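Local coordinates for heme-binding protein A (Haemophilus parasuis 29755, PDB 3TPA) that is probably a glutathione-binding periplasmic-type solute-binding protein related to the GbpA family, despite its heme-binding name, at residues E45-A48 with G49-E52; F80-K84 with T85-T89; D95-V98 with F99-R103; T151-I154 with T155-M159. The protein carries 1 engineered substitution. All coordinates share one frame; numbering follows the deposited sequence.

Overall arrangement
The four contacts follow one another along the chain, from residues 45-52 to 151-159, and illustrate how short-range packing shapes turns and helices around one antiparallel sheet. Contact 1 links its edge strand 44-46 to strand 53-63. Contact 4, with its centre about 11 Å away, touches contact 1 by laying the short helix 153-156 beside Phe46. Contact 3 lies on helix 94-105, which packs on strands 131-136 and 141-146 of the same sheet; its centre is about 16 Å from that of contact 4. Contact 2 is the most peripheral, in the loop preceding helix 94-105, and meets contact 3 through Phe80 and Asp96. Thus three pack round one sheet, and contact 2 joins through contact 3.

Contact 1 of 4, residues E45-A48 with G49-E52; sequences EFKA and GKIE
From Phe46, at the end of strand 44-46, to Glu52 the chain doubles back, residues 45-48 and 49-52 running 140° apart, and the bend is a type II beta turn from Lys47 to Lys50. Lys50 N closes it on Lys47 O at 3.0 Å, the donor standing above the carbonyl plane. Gly49 carries a positive phi, a backbone shape that favours glycine. Farther back, Lys47 N reaches Glu52 O at 2.8 Å, almost in line with the C=O bond, while Phe46 CA offers a C-H to the same oxygen. The whole is a hairpin connection, joining edge strand 44-46 to the long strand 53-63 of an antiparallel sheet, where Glu45 and Glu54 pair through their backbones. With CG beside its backbone N (chi1 -68°), Phe46 turns a ring edge to Ile51 O, which lies in the ring plane 3.1 Å from CD1. Its CE1 also approaches Ile51 CG2 at 4.4 Å, and Phe502 meets the ring from outside the turn. Lys47 and Glu52 cross, so that Glu52 OE1 lies against a methylene, Lys47 CD, at 3.0 Å. The ammonium group of Lys47 bends off at the last torsion into a salt bridge with Glu54, whereas Glu52 OE1 has a long salt bridge of 3.9 Å to Lys50 NZ.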
loop_
_atom_site.group_PDB
_atom_site.type_symbol
_atom_site.label_atom_id
_atom_site.label_comp_id
_atom_site.label_asym_id
_atom_site.label_seq_id
_atom_site.Cartn_x
_atom_site.Cartn_y
_atom_site.Cartn_z
ATOM N N GLU A 45 -9.410 -2.680 12.547
ATOM C CA GLU A 45 -9.025 -3.478 11.381
ATOM C C GLU A 45 -9.788 -3.000 10.155
ATOM O O GLU A 45 -10.901 -2.518 10.284
ATOM C CB GLU A 45 -9.396 -4.946 11.610
ATOM C CG GLU A 45 -8.978 -5.514 12.958
ATOM C CD GLU A 45 -7.550 -5.983 12.959
ATOM O OE1 GLU A 45 -7.179 -6.772 13.854
ATOM O OE2 GLU A 45 -6.799 -5.566 12.053
ATOM N N PHE A 46 -9.218 -3.161 8.963
ATOM C CA PHE A 46 -9.947 -2.791 7.744
ATOM C C PHE A 46 -11.103 -3.772 7.503
ATOM O O PHE A 46 -10.918 -4.979 7.593
ATOM C CB PHE A 46 -9.017 -2.804 6.527
ATOM C CG PHE A 46 -7.962 -1.722 6.544
ATOM C CD1 PHE A 46 -8.290 -0.413 6.258
ATOM C CD2 PHE A 46 -6.639 -2.030 6.813
ATOM C CE1 PHE A 46 -7.326 0.571 6.267
ATOM C CE2 PHE A 46 -5.667 -1.054 6.817
ATOM C CZ PHE A 46 -6.012 0.254 6.538
ATOM N N LYS A 47 -12.294 -3.266 7.213
ATOM C CA LYS A 47 -13.388 -4.143 6.804
ATOM C C LYS A 47 -12.911 -4.911 5.579
ATOM O O LYS A 47 -12.139 -4.373 4.787
ATOM C CB LYS A 47 -14.654 -3.338 6.469
ATOM C CG LYS A 47 -15.354 -2.729 7.685
ATOM C CD LYS A 47 -16.632 -1.985 7.294
ATOM C CE LYS A 47 -17.458 -1.600 8.517
ATOM N NZ LYS A 47 -18.048 -2.786 9.213
ATOM N N ALA A 48 -13.343 -6.166 5.436
ATOM C CA ALA A 48 -12.909 -7.013 4.319
ATOM C C ALA A 48 -13.142 -6.344 2.964
ATOM O O ALA A 48 -14.236 -5.869 2.675
ATOM C CB ALA A 48 -13.608 -8.367 4.367
ATOM N N GLY A 49 -12.094 -6.290 2.150
ATOM C CA GLY A 49 -12.187 -5.726 0.812
ATOM C C GLY A 49 -12.298 -4.213 0.764
ATOM O O GLY A 49 -12.470 -3.630 -0.302
ATOM N N LYS A 50 -12.183 -3.567 1.919
ATOM C CA LYS A 50 -12.458 -2.142 2.012
ATOM C C LYS A 50 -11.305 -1.368 2.661
ATOM O O LYS A 50 -10.412 -1.954 3.261
ATOM C CB LYS A 50 -13.746 -1.904 2.797
ATOM C CG LYS A 50 -15.024 -2.338 2.093
ATOM C CD LYS A 50 -16.224 -1.642 2.744
ATOM C CE LYS A 50 -17.519 -2.437 2.600
ATOM N NZ LYS A 50 -18.581 -1.948 3.542
ATOM N N ILE A 51 -11.333 -0.046 2.539
ATOM C CA ILE A 51 -10.318 0.795 3.166
ATOM C C ILE A 51 -10.841 1.416 4.474
ATOM O O ILE A 51 -10.080 1.977 5.261
ATOM C CB ILE A 51 -9.797 1.876 2.180
ATOM C CG1 ILE A 51 -9.091 1.207 0.997
ATOM C CG2 ILE A 51 -8.839 2.828 2.870
ATOM C CD1 ILE A 51 -8.788 2.161 -0.147
ATOM N N GLU A 52 -12.136 1.292 4.722
ATOM C CA GLU A 52 -12.695 1.746 5.989
ATOM C C GLU A 52 -12.445 0.736 7.127
ATOM O O GLU A 52 -12.336 -0.488 6.891
ATOM C CB GLU A 52 -14.183 2.052 5.842
ATOM C CG GLU A 52 -15.060 0.889 5.468
ATOM C CD GLU A 52 -16.531 1.285 5.404
ATOM O OE1 GLU A 52 -17.345 0.707 6.159
ATOM O OE2 GLU A 52 -16.871 2.184 4.607
#

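Contact 2 of 4, residues F80-K84 with T85-T89; sequences FHSNK and TFSPT
Asn83 and Phe86 face each other where residues 80-84 and 85-89 reverse direction, and their backbones are joined twice: Asn83 N donates to Phe86 O at 2.9 Å, and Phe86 N to Asn83 O at 3.2 Å. The first of these bonds lies in the carbonyl plane, whereas in the second the donor stands far above it. Within the bend the amide of Asn83 makes an Asx turn, its OD1 accepting from Thr85 N at 2.7 Å and more weakly from Phe86 N. This grip depends on CG standing between the backbone N and the carbonyl carbon (chi1 62°), which folds the side chain over the start of the turn and fixes the amide oxygen against two successive peptide N-H groups. Phe86 swings the other way, anti to its backbone N, and turns a ring edge to His81 O, 3.6 Å from CE2; one face of the same ring carries Pro88 N, offset toward the rim. At the mouth of the bend the Pro88 ring leans on the opposing arm of the bend, with CG 3.5 Å from Phe80 O and 4.3 Å from Phe80 CB. The turn belongs to the connection between strand 69-74 and helix 94-105, and it rests on helix 167-175: Phe86 packs against Tyr169, Glu168 and Gln172, while the Gln172 amide binds Thr85 O.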
loop_
_atom_site.group_PDB
_atom_site.type_symbol
_atom_site.label_atom_id
_atom_site.label_comp_id
_atom_site.label_asym_id
_atom_site.label_seq_id
_atom_site.Cartn_x
_atom_site.Cartn_y
_atom_site.Cartn_z
ATOM N N PHE A 80 -3.754 -13.983 24.491
ATOM C CA PHE A 80 -2.613 -14.229 23.631
ATOM C C PHE A 80 -2.445 -15.732 23.475
ATOM O O PHE A 80 -2.860 -16.497 24.347
ATOM C CB PHE A 80 -1.334 -13.620 24.231
ATOM C CG PHE A 80 -1.191 -12.138 23.967
ATOM C CD1 PHE A 80 -0.776 -11.680 22.727
ATOM C CD2 PHE A 80 -1.482 -11.206 24.954
ATOM C CE1 PHE A 80 -0.660 -10.325 22.468
ATOM C CE2 PHE A 80 -1.366 -9.844 24.712
ATOM C CZ PHE A 80 -0.969 -9.396 23.472
ATOM N N HIS A 81 -1.848 -16.152 22.366
ATOM C CA HIS A 81 -1.538 -17.564 22.154
ATOM C C HIS A 81 -0.480 -17.986 23.161
ATOM O O HIS A 81 0.170 -17.146 23.793
ATOM C CB HIS A 81 -0.936 -17.794 20.772
ATOM C CG HIS A 81 -1.709 -17.183 19.648
ATOM N ND1 HIS A 81 -1.093 -16.640 18.542
ATOM C CD2 HIS A 81 -3.038 -17.054 19.445
ATOM C CE1 HIS A 81 -2.013 -16.190 17.709
ATOM N NE2 HIS A 81 -3.202 -16.422 18.236
ATOM N N SER A 82 -0.282 -19.290 23.280
ATOM C CA SER A 82 0.815 -19.793 24.081
ATOM C C SER A 82 1.651 -20.716 23.229
ATOM O O SER A 82 1.182 -21.235 22.209
ATOM C CB SER A 82 0.307 -20.531 25.332
ATOM O OG SER A 82 -0.629 -21.532 24.980
ATOM N N ASN A 83 2.900 -20.907 23.634
ATOM C CA ASN A 83 3.723 -21.943 23.031
ATOM C C ASN A 83 4.456 -22.653 24.148
ATOM O O ASN A 83 4.145 -22.439 25.316
ATOM C CB ASN A 83 4.666 -21.374 21.963
ATOM C CG ASN A 83 5.652 -20.369 22.516
ATOM O OD1 ASN A 83 6.157 -20.517 23.621
ATOM N ND2 ASN A 83 5.933 -19.338 21.737
ATOM N N LYS A 84 5.411 -23.508 23.817
ATOM C CA LYS A 84 6.057 -24.307 24.864
ATOM C C LYS A 84 6.959 -23.463 25.755
ATOM O O LYS A 84 7.362 -23.897 26.825
ATOM C CB LYS A 84 6.817 -25.506 24.281
ATOM C CG LYS A 84 7.792 -25.188 23.150
ATOM C CD LYS A 84 8.591 -26.440 22.773
ATOM C CE LYS A 84 9.601 -26.172 21.661
ATOM N NZ LYS A 84 8.974 -26.169 20.312
ATOM N N THR A 85 7.256 -22.251 25.299
ATOM C CA THR A 85 8.105 -21.311 26.027
ATOM C C THR A 85 7.296 -20.293 26.835
ATOM O O THR A 85 7.804 -19.709 27.787
ATOM C CB THR A 85 9.006 -20.529 25.043
ATOM O OG1 THR A 85 9.838 -21.441 24.316
ATOM C CG2 THR A 85 9.874 -19.522 25.771
ATOM N N PHE A 86 6.039 -20.082 26.449
ATOM C CA PHE A 86 5.238 -19.016 27.032
ATOM C C PHE A 86 3.756 -19.347 27.209
ATOM O O PHE A 86 3.099 -19.845 26.296
ATOM C CB PHE A 86 5.368 -17.754 26.180
ATOM C CG PHE A 86 4.401 -16.675 26.554
ATOM C CD1 PHE A 86 4.614 -15.895 27.681
ATOM C CD2 PHE A 86 3.283 -16.431 25.773
ATOM C CE1 PHE A 86 3.712 -14.883 28.037
ATOM C CE2 PHE A 86 2.372 -15.426 26.106
ATOM C CZ PHE A 86 2.583 -14.651 27.243
ATOM N N SER A 87 3.236 -19.061 28.394
ATOM C CA SER A 87 1.801 -19.147 28.631
ATOM C C SER A 87 1.328 -17.881 29.347
ATOM O O SER A 87 1.782 -17.587 30.446
ATOM C CB SER A 87 1.464 -20.380 29.461
ATOM O OG SER A 87 0.131 -20.794 29.219
ATOM N N PRO A 88 0.401 -17.133 28.729
ATOM C CA PRO A 88 0.003 -15.866 29.347
ATOM C C PRO A 88 -0.820 -16.100 30.610
ATOM O O PRO A 88 -1.509 -17.122 30.726
ATOM C CB PRO A 88 -0.857 -15.211 28.269
ATOM C CG PRO A 88 -1.482 -16.370 27.570
ATOM C CD PRO A 88 -0.430 -17.463 27.560
ATOM N N THR A 89 -0.754 -15.154 31.545
ATOM C CA THR A 89 -1.528 -15.252 32.776
ATOM C C THR A 89 -2.623 -14.198 32.853
ATOM O O THR A 89 -3.462 -14.242 33.748
ATOM C CB THR A 89 -0.628 -15.155 34.012
ATOM O OG1 THR A 89 -0.038 -13.854 34.080
ATOM C CG2 THR A 89 0.474 -16.203 33.946
#

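Contact 3 of 4, residues D95-V98 with F99-R103; sequences DDVV and FSFQR
Val98 runs alongside Gln102, one helical turn further on, the two side chains pointing the same way with Val98 CG1 3.8 Å from Gln102 CG. Gln102 CG, anti to its carbonyl carbon (chi1 -72°), also lies 3.3 Å from Val98 O. The backbone N of Gln102 binds Val98 O at 2.8 Å. Val97 repeats the arrangement with Phe101: its CG1 approaches CE2 of the ring at 4.0 Å, and Val97 O sits near the ring plane, at the edge, 3.3 Å from Phe101 CD2. Phe99 turns elsewhere. Its N bonds to Asp95 O at 2.9 Å, Phe99 CB lies 3.3 Å from Asp95 O, and outside the segments Tyr111 meets the Phe99 ring edge-to-face. A further polar link ties the turns together, for Asp96 O accepts from both Ser100 N and Ser100 OG, the hydroxyl at 2.8 Å. The two donors arrive from opposite faces of the carbonyl plane. OG can return to the preceding turn because it lies beside its own backbone N (chi1 -55°), and it is also bonded to Tyr165 N. These i to i+4 pairs are characteristic of an alpha helix packed on a sheet: Phe101 packs on strands 131-136 and 141-146, Val97 on the latter, while Phe99 packs against helix 167-175.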
loop_
_atom_site.group_PDB
_atom_site.type_symbol
_atom_site.label_atom_id
_atom_site.label_comp_id
_atom_site.label_asym_id
_atom_site.label_seq_id
_atom_site.Cartn_x
_atom_site.Cartn_y
_atom_site.Cartn_z
ATOM N N ASP A 95 -1.108 -2.111 28.575
ATOM C CA ASP A 95 0.356 -2.279 28.617
ATOM C C ASP A 95 0.880 -2.853 27.299
ATOM O O ASP A 95 1.932 -2.441 26.808
ATOM C CB ASP A 95 0.799 -3.205 29.764
ATOM C CG ASP A 95 0.706 -2.546 31.131
ATOM O OD1 ASP A 95 0.572 -1.305 31.197
ATOM O OD2 ASP A 95 0.771 -3.273 32.145
ATOM N N ASP A 96 0.155 -3.826 26.745
ATOM C CA ASP A 96 0.567 -4.459 25.489
ATOM C C ASP A 96 0.517 -3.462 24.322
ATOM O O ASP A 96 1.408 -3.423 23.478
ATOM C CB ASP A 96 -0.308 -5.676 25.188
ATOM C CG ASP A 96 -0.323 -6.683 26.328
ATOM O OD1 ASP A 96 0.771 -7.088 26.779
ATOM O OD2 ASP A 96 -1.431 -7.067 26.775
ATOM N N VAL A 97 -0.527 -2.647 24.283
ATOM C CA VAL A 97 -0.640 -1.620 23.242
ATOM C C VAL A 97 0.485 -0.582 23.343
ATOM O O VAL A 97 1.133 -0.231 22.345
ATOM C CB VAL A 97 -2.031 -0.912 23.292
ATOM C CG1 VAL A 97 -2.148 0.127 22.175
ATOM C CG2 VAL A 97 -3.158 -1.942 23.181
ATOM N N VAL A 98 0.721 -0.092 24.557
ATOM C CA VAL A 98 1.754 0.920 24.781
ATOM C C VAL A 98 3.116 0.351 24.410
ATOM O O VAL A 98 3.903 0.999 23.730
ATOM C CB VAL A 98 1.749 1.442 26.243
ATOM C CG1 VAL A 98 2.893 2.434 26.490
ATOM C CG2 VAL A 98 0.411 2.092 26.563
ATOM N N PHE A 99 3.387 -0.870 24.844
ATOM C CA PHE A 99 4.617 -1.558 24.436
ATOM C C PHE A 99 4.798 -1.573 22.902
ATOM O O PHE A 99 5.884 -1.273 22.378
ATOM C CB PHE A 99 4.627 -3.006 24.975
ATOM C CG PHE A 99 5.789 -3.827 24.489
ATOM C CD1 PHE A 99 6.967 -3.884 25.217
ATOM C CD2 PHE A 99 5.706 -4.535 23.292
ATOM C CE1 PHE A 99 8.034 -4.632 24.770
ATOM C CE2 PHE A 99 6.771 -5.292 22.835
ATOM C CZ PHE A 99 7.939 -5.339 23.572
ATOM N N SER A 100 3.735 -1.924 22.181
ATOM C CA SER A 100 3.852 -2.148 20.740
ATOM C C SER A 100 4.152 -0.847 19.989
ATOM O O SER A 100 4.943 -0.831 19.054
ATOM C CB SER A 100 2.578 -2.803 20.208
ATOM O OG SER A 100 2.313 -4.000 20.928
ATOM N N PHE A 101 3.522 0.243 20.420
ATOM C CA PHE A 101 3.792 1.566 19.865
ATOM C C PHE A 101 5.157 2.073 20.294
ATOM O O PHE A 101 5.935 2.573 19.474
ATOM C CB PHE A 101 2.715 2.568 20.310
ATOM C CG PHE A 101 1.480 2.543 19.456
ATOM C CD1 PHE A 101 1.246 3.542 18.531
ATOM C CD2 PHE A 101 0.579 1.490 19.544
ATOM C CE1 PHE A 101 0.114 3.517 17.745
ATOM C CE2 PHE A 101 -0.549 1.459 18.752
ATOM C CZ PHE A 101 -0.781 2.465 17.851
ATOM N N GLN A 102 5.443 1.956 21.587
ATOM C CA GLN A 102 6.628 2.604 22.140
ATOM C C GLN A 102 7.946 1.934 21.734
ATOM O O GLN A 102 8.959 2.604 21.622
ATOM C CB GLN A 102 6.503 2.773 23.666
ATOM C CG GLN A 102 5.471 3.855 24.088
ATOM C CD GLN A 102 5.727 5.183 23.433
ATOM O OE1 GLN A 102 4.911 5.670 22.655
ATOM N NE2 GLN A 102 6.865 5.783 23.742
ATOM N N ARG A 103 7.933 0.626 21.498
ATOM C CA ARG A 103 9.128 -0.050 21.002
ATOM C C ARG A 103 9.623 0.730 19.790
ATOM O O ARG A 103 10.827 0.937 19.598
ATOM C CB ARG A 103 8.826 -1.492 20.591
ATOM C CG ARG A 103 10.031 -2.202 19.992
ATOM C CD ARG A 103 9.673 -3.513 19.297
ATOM N NE ARG A 103 10.887 -4.149 18.794
ATOM C CZ ARG A 103 10.959 -5.382 18.319
ATOM N NH1 ARG A 103 9.878 -6.154 18.267
ATOM N NH2 ARG A 103 12.126 -5.842 17.903
#

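Contact 4 of 4, residues T151-I154 with T155-M159; sequences TPFI and TTVAM
One face of the Phe153 ring receives a methyl of Val157: CG2 stands 3.9 Å from the ring centroid and 24° off the ring normal, a CH-pi contact displaced toward the rim, with Phe153 CE2 its nearest ring atom at 3.6 Å. Thr156 CB comes up obliquely, near CD1, and from strand 69-74 the ring of Tyr70 meets Phe153 edge-to-face. The Phe153 and Val157 side chains cross at an angle, Phe153 having CG anti to its backbone N (chi1 -178°), which brings the ring alongside Val157, one turn on. Between their backbones, Val157 N bonds to Phe153 O at 3.0 Å, nearly straight on to the carbonyl. This is a short helix, 153-156, leading into a type I beta turn from Thr156 to Met159. Pro152 O, one residue back from Phe153, is held by several donors. Thr156 N donates to it at 3.1 Å, Thr155 OG1 at 2.7 Å on a lone pair and in the carbonyl plane, and Thr155 N weakly. The hydroxyl reaches back because OG1 lies between the backbone N and the carbonyl carbon of Thr155 (chi1 54°). Ile154 and Thr155 lean on Val53 of strand 53-63, Ile154 also on Trp61, and Thr155 and Ala158 on Phe46, so the helix packs on strands 44-46 and 53-63 of the antiparallel sheet. Pro152 touches Arg461 of helix 458-475.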
loop_
_atom_site.group_PDB
_atom_site.type_symbol
_atom_site.label_atom_id
_atom_site.label_comp_id
_atom_site.label_asym_id
_atom_site.label_seq_id
_atom_site.Cartn_x
_atom_site.Cartn_y
_atom_site.Cartn_z
ATOM N N THR A 151 -6.749 13.128 9.961
ATOM C CA THR A 151 -7.823 12.151 9.802
ATOM C C THR A 151 -7.379 10.738 9.360
ATOM O O THR A 151 -7.933 9.734 9.821
ATOM C CB THR A 151 -8.904 12.688 8.872
ATOM O OG1 THR A 151 -9.350 13.946 9.385
ATOM C CG2 THR A 151 -10.077 11.716 8.789
ATOM N N PRO A 152 -6.388 10.651 8.466
ATOM C CA PRO A 152 -5.933 9.325 8.007
ATOM C C PRO A 152 -5.331 8.461 9.115
ATOM O O PRO A 152 -5.180 7.255 8.949
ATOM C CB PRO A 152 -4.852 9.674 6.985
ATOM C CG PRO A 152 -5.262 11.004 6.458
ATOM C CD PRO A 152 -5.780 11.735 7.677
ATOM N N PHE A 153 -4.981 9.077 10.236
ATOM C CA PHE A 153 -4.393 8.336 11.342
ATOM C C PHE A 153 -5.197 7.104 11.759
ATOM O O PHE A 153 -4.620 6.067 12.068
ATOM C CB PHE A 153 -4.170 9.246 12.558
ATOM C CG PHE A 153 -3.509 8.535 13.707
ATOM C CD1 PHE A 153 -2.189 8.118 13.604
ATOM C CD2 PHE A 153 -4.216 8.237 14.868
ATOM C CE1 PHE A 153 -1.578 7.432 14.649
ATOM C CE2 PHE A 153 -3.609 7.555 15.916
ATOM C CZ PHE A 153 -2.289 7.153 15.806
ATOM N N ILE A 154 -6.521 7.212 11.792
ATOM C CA ILE A 154 -7.352 6.045 12.139
ATOM C C ILE A 154 -7.076 4.837 11.214
ATOM O O ILE A 154 -7.022 3.682 11.662
ATOM C CB ILE A 154 -8.878 6.383 12.204
ATOM C CG1 ILE A 154 -9.631 5.287 12.974
ATOM C CG2 ILE A 154 -9.497 6.589 10.801
ATOM C CD1 ILE A 154 -9.047 4.984 14.338
ATOM N N THR A 155 -6.865 5.090 9.928
ATOM C CA THR A 155 -6.505 3.988 9.027
ATOM C C THR A 155 -5.064 3.523 9.227
ATOM O O THR A 155 -4.764 2.343 9.092
ATOM C CB THR A 155 -6.800 4.288 7.543
ATOM O OG1 THR A 155 -6.178 5.506 7.167
ATOM C CG2 THR A 155 -8.298 4.433 7.312
ATOM N N THR A 156 -4.165 4.437 9.580
ATOM C CA THR A 156 -2.805 4.019 9.905
ATOM C C THR A 156 -2.787 2.992 11.048
ATOM O O THR A 156 -2.006 2.041 11.027
ATOM C CB THR A 156 -1.904 5.230 10.225
ATOM O OG1 THR A 156 -1.857 6.076 9.069
ATOM C CG2 THR A 156 -0.478 4.777 10.592
ATOM N N VAL A 157 -3.665 3.179 12.027
ATOM C CA VAL A 157 -3.753 2.305 13.202
ATOM C C VAL A 157 -4.130 0.859 12.841
ATOM O O VAL A 157 -3.842 -0.078 13.601
ATOM C CB VAL A 157 -4.769 2.864 14.223
ATOM C CG1 VAL A 157 -5.047 1.870 15.339
ATOM C CG2 VAL A 157 -4.253 4.169 14.795
ATOM N N ALA A 158 -4.769 0.693 11.684
ATOM C CA ALA A 158 -5.186 -0.620 11.184
ATOM C C ALA A 158 -4.107 -1.313 10.341
ATOM O O ALA A 158 -4.275 -2.453 9.893
ATOM C CB ALA A 158 -6.476 -0.476 10.363
ATOM N N MET A 159 -2.990 -0.626 10.128
ATOM C CA MET A 159 -1.938 -1.195 9.298
ATOM C C MET A 159 -1.156 -2.251 10.057
ATOM O O MET A 159 -1.065 -2.220 11.292
ATOM C CB MET A 159 -1.024 -0.076 8.762
ATOM C CG MET A 159 -1.728 0.887 7.803
ATOM S SD MET A 159 -0.642 2.236 7.262
ATOM C CE MET A 159 0.649 1.324 6.425
#